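Local coordinates for protein peptidase M28 (Shewanella amazonensis SB2B, PDB 3IIB) that probably hydrolyses dipeptides or trims C-terminal residues from peptides as a dizinc metallopeptidase of family M28, at residues 129-134 with 165-170; 265-270 with 404-409. All coordinates share one frame; numbering follows the deposited sequence.

Contact 1 (129-134 with 165-170); sequences DKIAFI and GAVGII
Strand 131-134 pairs in parallel with strand 168-172, both inside the large mixed sheet and far from the zinc site. Lys130 O starts the ladder by accepting Val167 N at 2.9 Å. Ala132 sits opposite Ile169 and bonds on both sides of it. Ala132 N gives to Gly168 O, and Ile170 N gives to Ala132 O at 2.9 Å. Ile134 N gives to Ile170 O at 3.2 Å, and the ladder runs on to Arg172. Ile170 O also lies at the edge of the Phe133 ring, 3.6 Å from Phe133 CD1.

Ile131, Phe133 and Ile170 share one face. Phe133 CG is anti to the backbone N (chi1 167°), which sets the ring across the end of the Ile170 side chain at an oblique angle. Phe133 CD1 is 3.9 Å from Ile170 CD1. Helix 203-213 packs on this pair through Ile209. Ala132 and Ile169 point to the other face, where Ala158 and Ala161 of helix 145-163 pack. There Ile134 CD1 meets Ile169 CD1 at 3.8 Å. A side chain at Gly168 would press on Ile131 CG1. Gly165 ends the connecting helix in a Schellman motif. Strand 131-134, helix 145-163 and strand 168-172 thus form a classic beta-alpha-beta unit with adjacent parallel strands.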
loop_
_atom_site.group_PDB
_atom_site.type_symbol
_atom_site.label_atom_id
_atom_site.label_comp_id
_atom_site.label_asym_id
_atom_site.label_seq_id
_atom_site.Cartn_x
_atom_site.Cartn_y
_atom_site.Cartn_z
ATOM N N ASP A 129 -25.342 11.621 -18.924
ATOM C CA ASP A 129 -25.316 10.149 -18.841
ATOM C C ASP A 129 -23.929 9.542 -18.604
ATOM O O ASP A 129 -23.790 8.311 -18.588
ATOM C CB ASP A 129 -25.911 9.530 -20.112
ATOM C CG ASP A 129 -27.247 10.141 -20.474
ATOM O OD1 ASP A 129 -28.119 10.184 -19.585
ATOM O OD2 ASP A 129 -27.407 10.595 -21.629
ATOM N N LYS A 130 -22.921 10.375 -18.367
ATOM C CA LYS A 130 -21.553 9.894 -18.250
ATOM C C LYS A 130 -20.957 10.183 -16.885
ATOM O O LYS A 130 -21.490 10.942 -16.093
ATOM C CB LYS A 130 -20.687 10.528 -19.340
ATOM C CG LYS A 130 -21.086 10.037 -20.754
ATOM C CD LYS A 130 -20.186 10.567 -21.843
ATOM C CE LYS A 130 -20.432 9.866 -23.155
ATOM N NZ LYS A 130 -19.680 10.540 -24.266
ATOM N N ILE A 131 -19.823 9.562 -16.631
ATOM C CA ILE A 131 -19.101 9.799 -15.387
ATOM C C ILE A 131 -17.826 10.581 -15.725
ATOM O O ILE A 131 -17.071 10.170 -16.606
ATOM C CB ILE A 131 -18.767 8.470 -14.709
ATOM C CG1 ILE A 131 -20.042 7.873 -14.052
ATOM C CG2 ILE A 131 -17.637 8.621 -13.627
ATOM C CD1 ILE A 131 -19.883 6.434 -13.515
ATOM N N ALA A 132 -17.595 11.680 -15.021
ATOM C CA ALA A 132 -16.348 12.439 -15.203
ATOM C C ALA A 132 -15.220 11.690 -14.518
ATOM O O ALA A 132 -15.439 11.116 -13.466
ATOM C CB ALA A 132 -16.474 13.873 -14.631
ATOM N N PHE A 133 -14.028 11.748 -15.116
ATOM C CA PHE A 133 -12.791 11.211 -14.529
ATOM C C PHE A 133 -11.731 12.317 -14.570
ATOM O O PHE A 133 -11.254 12.688 -15.632
ATOM C CB PHE A 133 -12.376 9.921 -15.278
ATOM C CG PHE A 133 -10.973 9.421 -14.988
ATOM C CD1 PHE A 133 -10.465 9.356 -13.676
ATOM C CD2 PHE A 133 -10.141 9.044 -16.046
ATOM C CE1 PHE A 133 -9.155 8.923 -13.436
ATOM C CE2 PHE A 133 -8.865 8.584 -15.814
ATOM C CZ PHE A 133 -8.356 8.542 -14.517
ATOM N N ILE A 134 -11.379 12.862 -13.403
ATOM C CA ILE A 134 -10.287 13.803 -13.304
ATOM C C ILE A 134 -9.025 13.019 -12.989
ATOM O O ILE A 134 -8.976 12.298 -11.981
ATOM C CB ILE A 134 -10.497 14.853 -12.171
ATOM C CG1 ILE A 134 -11.737 15.716 -12.414
ATOM C CG2 ILE A 134 -9.174 15.717 -11.991
ATOM C CD1 ILE A 134 -12.103 16.731 -11.273
ATOM N N GLY A 165 -23.588 17.709 -16.701
ATOM C CA GLY A 165 -24.516 16.610 -16.918
ATOM C C GLY A 165 -24.095 15.252 -16.357
ATOM O O GLY A 165 -24.859 14.300 -16.442
ATOM N N ALA A 166 -22.904 15.175 -15.757
ATOM C CA ALA A 166 -22.381 13.920 -15.262
ATOM C C ALA A 166 -23.309 13.335 -14.218
ATOM O O ALA A 166 -23.949 14.072 -13.469
ATOM C CB ALA A 166 -20.955 14.083 -14.678
ATOM N N VAL A 167 -23.395 12.005 -14.215
ATOM C CA VAL A 167 -24.181 11.281 -13.236
ATOM C C VAL A 167 -23.290 10.794 -12.103
ATOM O O VAL A 167 -23.784 10.170 -11.168
ATOM C CB VAL A 167 -24.917 10.098 -13.877
ATOM C CG1 VAL A 167 -25.994 10.606 -14.794
ATOM C CG2 VAL A 167 -23.946 9.161 -14.647
ATOM N N GLY A 168 -21.985 11.051 -12.219
ATOM C CA GLY A 168 -21.013 10.678 -11.205
ATOM C C GLY A 168 -19.632 11.207 -11.515
ATOM O O GLY A 168 -19.375 11.651 -12.629
ATOM N N ILE A 169 -18.719 11.125 -10.533
ATOM C CA ILE A 169 -17.335 11.477 -10.775
ATOM C C ILE A 169 -16.431 10.466 -10.082
ATOM O O ILE A 169 -16.713 9.997 -8.965
ATOM C CB ILE A 169 -17.012 12.893 -10.345
ATOM C CG1 ILE A 169 -15.546 13.229 -10.584
ATOM C CG2 ILE A 169 -17.347 13.153 -8.846
ATOM C CD1 ILE A 169 -15.274 14.738 -10.425
ATOM N N ILE A 170 -15.380 10.062 -10.804
ATOM C CA ILE A 170 -14.240 9.419 -10.170
ATOM C C ILE A 170 -13.032 10.302 -10.359
ATOM O O ILE A 170 -12.869 10.913 -11.416
ATOM C CB ILE A 170 -13.932 7.993 -10.725
ATOM C CG1 ILE A 170 -13.909 7.977 -12.242
ATOM C CG2 ILE A 170 -14.975 6.937 -10.166
ATOM C CD1 ILE A 170 -13.176 6.705 -12.877
#

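Contact 2 (265-270 with 404-409); sequences TGAIDD and PNDTLD. With ZN (zinc ion), chain B; ZN (zinc ion), chain C.
The carboxylate of Asp406 reaches across from a loop and grips backbone N-H groups in the first turn of helix 267-285, just before a cis peptide bond between Asp269 and Asp270. The turn carries Asp269, a bridging ligand of the dizinc centre of the M28 peptidase fold. A chi1 of -177° at Asp406 swings CG opposite the backbone N, and the carboxylate reaches the helix start. Ile268 N meets Asp406 OD1 at 2.7 Å, almost straight at 173°. Asp269 N meets Asp406 OD2 at 3.1 Å. Both oxygens use their syn lone pairs. Thr265 N bonds to Asp406 O at 2.9 Å, so the backbone is held too. Replacing Asp406 with an alanine would probably leave the N-H groups of Ile268 and Asp269 without these acceptors and let the zinc-bearing turn shift.

Ala267 CB packs on the Thr407 carbonyl carbon. Water 1 links Thr265 OG1 to Leu408 N. His178 and Arg180 of the second subunit bond to Asp409 and Asn405. Asp406 is thus second shell to Asp269, which bridges the two metals: Asp269 OD2 binds the zinc ion of chain B at 2.0 Å and Asp269 OD1 that of chain C at 2.1 Å.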
loop_
_atom_site.group_PDB
_atom_site.type_symbol
_atom_site.label_atom_id
_atom_site.label_comp_id
_atom_site.label_asym_id
_atom_site.label_seq_id
_atom_site.Cartn_x
_atom_site.Cartn_y
_atom_site.Cartn_z
ATOM N N THR A 265 -5.886 4.557 10.716
ATOM C CA THR A 265 -6.024 4.834 12.132
ATOM C C THR A 265 -5.659 6.294 12.449
ATOM O O THR A 265 -5.349 6.612 13.575
ATOM C CB THR A 265 -5.139 3.887 12.995
ATOM O OG1 THR A 265 -3.762 4.083 12.620
ATOM C CG2 THR A 265 -5.551 2.425 12.803
ATOM N N GLY A 266 -5.620 7.160 11.436
ATOM C CA GLY A 266 -5.317 8.551 11.648
ATOM C C GLY A 266 -3.989 8.775 12.316
ATOM O O GLY A 266 -3.853 9.689 13.134
ATOM N N ALA A 267 -2.991 7.966 11.965
ATOM C CA ALA A 267 -1.721 8.062 12.634
ATOM C C ALA A 267 -0.981 9.336 12.248
ATOM O O ALA A 267 -0.526 10.068 13.131
ATOM C CB ALA A 267 -0.827 6.814 12.371
ATOM N N ILE A 268 -0.798 9.619 10.964
ATOM C CA ILE A 268 -0.039 10.813 10.655
ATOM C C ILE A 268 -0.951 12.013 10.501
ATOM O O ILE A 268 -0.517 13.161 10.667
ATOM C CB ILE A 268 0.917 10.603 9.427
ATOM C CG1 ILE A 268 0.132 10.552 8.135
ATOM C CG2 ILE A 268 1.800 9.329 9.627
ATOM C CD1 ILE A 268 0.989 10.399 6.885
ATOM N N ASP A 269 -2.229 11.754 10.174
ATOM C CA ASP A 269 -3.201 12.820 10.052
ATOM C C ASP A 269 -4.354 12.568 11.037
ATOM O O ASP A 269 -5.355 11.927 10.664
ATOM C CB ASP A 269 -3.755 12.871 8.634
ATOM C CG ASP A 269 -4.565 14.118 8.378
ATOM O OD1 ASP A 269 -4.531 15.040 9.226
ATOM O OD2 ASP A 269 -5.260 14.188 7.336
ATOM N N ASP A 270 -4.255 13.047 12.266
ATOM C CA ASP A 270 -3.159 13.839 12.784
ATOM C C ASP A 270 -2.798 13.365 14.191
ATOM O O ASP A 270 -2.515 14.156 15.105
ATOM C CB ASP A 270 -3.572 15.332 12.761
ATOM C CG ASP A 270 -2.441 16.271 13.123
ATOM O OD1 ASP A 270 -1.251 15.927 12.852
ATOM O OD2 ASP A 270 -2.758 17.383 13.684
ATOM N N PRO A 404 -6.286 4.004 3.862
ATOM C CA PRO A 404 -6.181 2.957 4.894
ATOM C C PRO A 404 -4.769 2.666 5.384
ATOM O O PRO A 404 -4.616 1.932 6.351
ATOM C CB PRO A 404 -6.774 1.711 4.219
ATOM C CG PRO A 404 -7.636 2.277 3.062
ATOM C CD PRO A 404 -6.936 3.509 2.624
ATOM N N ASN A 405 -3.769 3.192 4.676
ATOM C CA ASN A 405 -2.389 3.018 5.015
ATOM C C ASN A 405 -1.878 4.068 5.998
ATOM O O ASN A 405 -0.709 4.028 6.365
ATOM C CB ASN A 405 -1.559 3.050 3.736
ATOM C CG ASN A 405 -0.435 2.051 3.720
ATOM O OD1 ASN A 405 -0.347 1.147 4.562
ATOM N ND2 ASN A 405 0.455 2.197 2.716
ATOM N N ASP A 406 -2.732 4.982 6.469
ATOM C CA ASP A 406 -2.335 5.946 7.519
ATOM C C ASP A 406 -2.362 5.275 8.890
ATOM O O ASP A 406 -3.355 5.370 9.650
ATOM C CB ASP A 406 -3.196 7.205 7.493
ATOM C CG ASP A 406 -2.734 8.213 8.518
ATOM O OD1 ASP A 406 -1.678 7.916 9.123
ATOM O OD2 ASP A 406 -3.372 9.275 8.700
ATOM N N THR A 407 -1.267 4.574 9.163
ATOM C CA THR A 407 -1.151 3.707 10.332
ATOM C C THR A 407 0.122 4.025 11.102
ATOM O O THR A 407 1.033 4.681 10.589
ATOM C CB THR A 407 -1.182 2.193 9.932
ATOM O OG1 THR A 407 -0.131 1.907 9.021
ATOM C CG2 THR A 407 -2.514 1.795 9.285
ATOM N N LEU A 408 0.200 3.499 12.320
ATOM C CA LEU A 408 1.234 3.904 13.273
ATOM C C LEU A 408 2.626 3.683 12.729
ATOM O O LEU A 408 3.558 4.468 12.997
ATOM C CB LEU A 408 1.031 3.140 14.595
ATOM C CG LEU A 408 2.072 3.332 15.716
ATOM C CD1 LEU A 408 2.089 4.754 16.248
ATOM C CD2 LEU A 408 1.817 2.312 16.810
ATOM N N ASP A 409 2.787 2.565 12.022
ATOM C CA ASP A 409 4.081 2.183 11.456
ATOM C C ASP A 409 4.618 3.141 10.401
ATOM O O ASP A 409 5.778 2.976 9.957
ATOM C CB ASP A 409 3.964 0.795 10.876
ATOM C CG ASP A 409 2.793 0.677 9.890
ATOM O OD1 ASP A 409 1.652 0.402 10.362
ATOM O OD2 ASP A 409 3.039 0.971 8.692
HETATM ZN ZN ZN B . -6.743 15.462 6.803
HETATM ZN ZN ZN C . -4.701 17.109 9.141
HETATM O O HOH W 1 -2.107 2.000 13.420
HETATM O O HOH W 2 -6.007 16.867 5.375
HETATM O O HOH W 3 -6.231 17.192 7.941
HETATM O O HOH W 4 -3.347 17.501 7.223
#

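Overall arrangement
The two contacts lie in different parts of the chain. Their centres are about 30 Å apart, their nearest atoms about 15 Å, and they do not touch. They follow in series along the sequence: contact 1 closes before contact 2 opens. Contact 1 is strand pairing away from the annotated sites, and its centre is about 28 Å from the centre of the chain. The centre of contact 2 is about 12 Å from the centre of the chain, and this contact holds the bridging zinc ligand. His257 and Asp331 complete the protein ligands of one metal, Glu304 and His402 those of the other. Only contact 2 reaches the second subunit, which fits a family in which the homodimer is probably the active form.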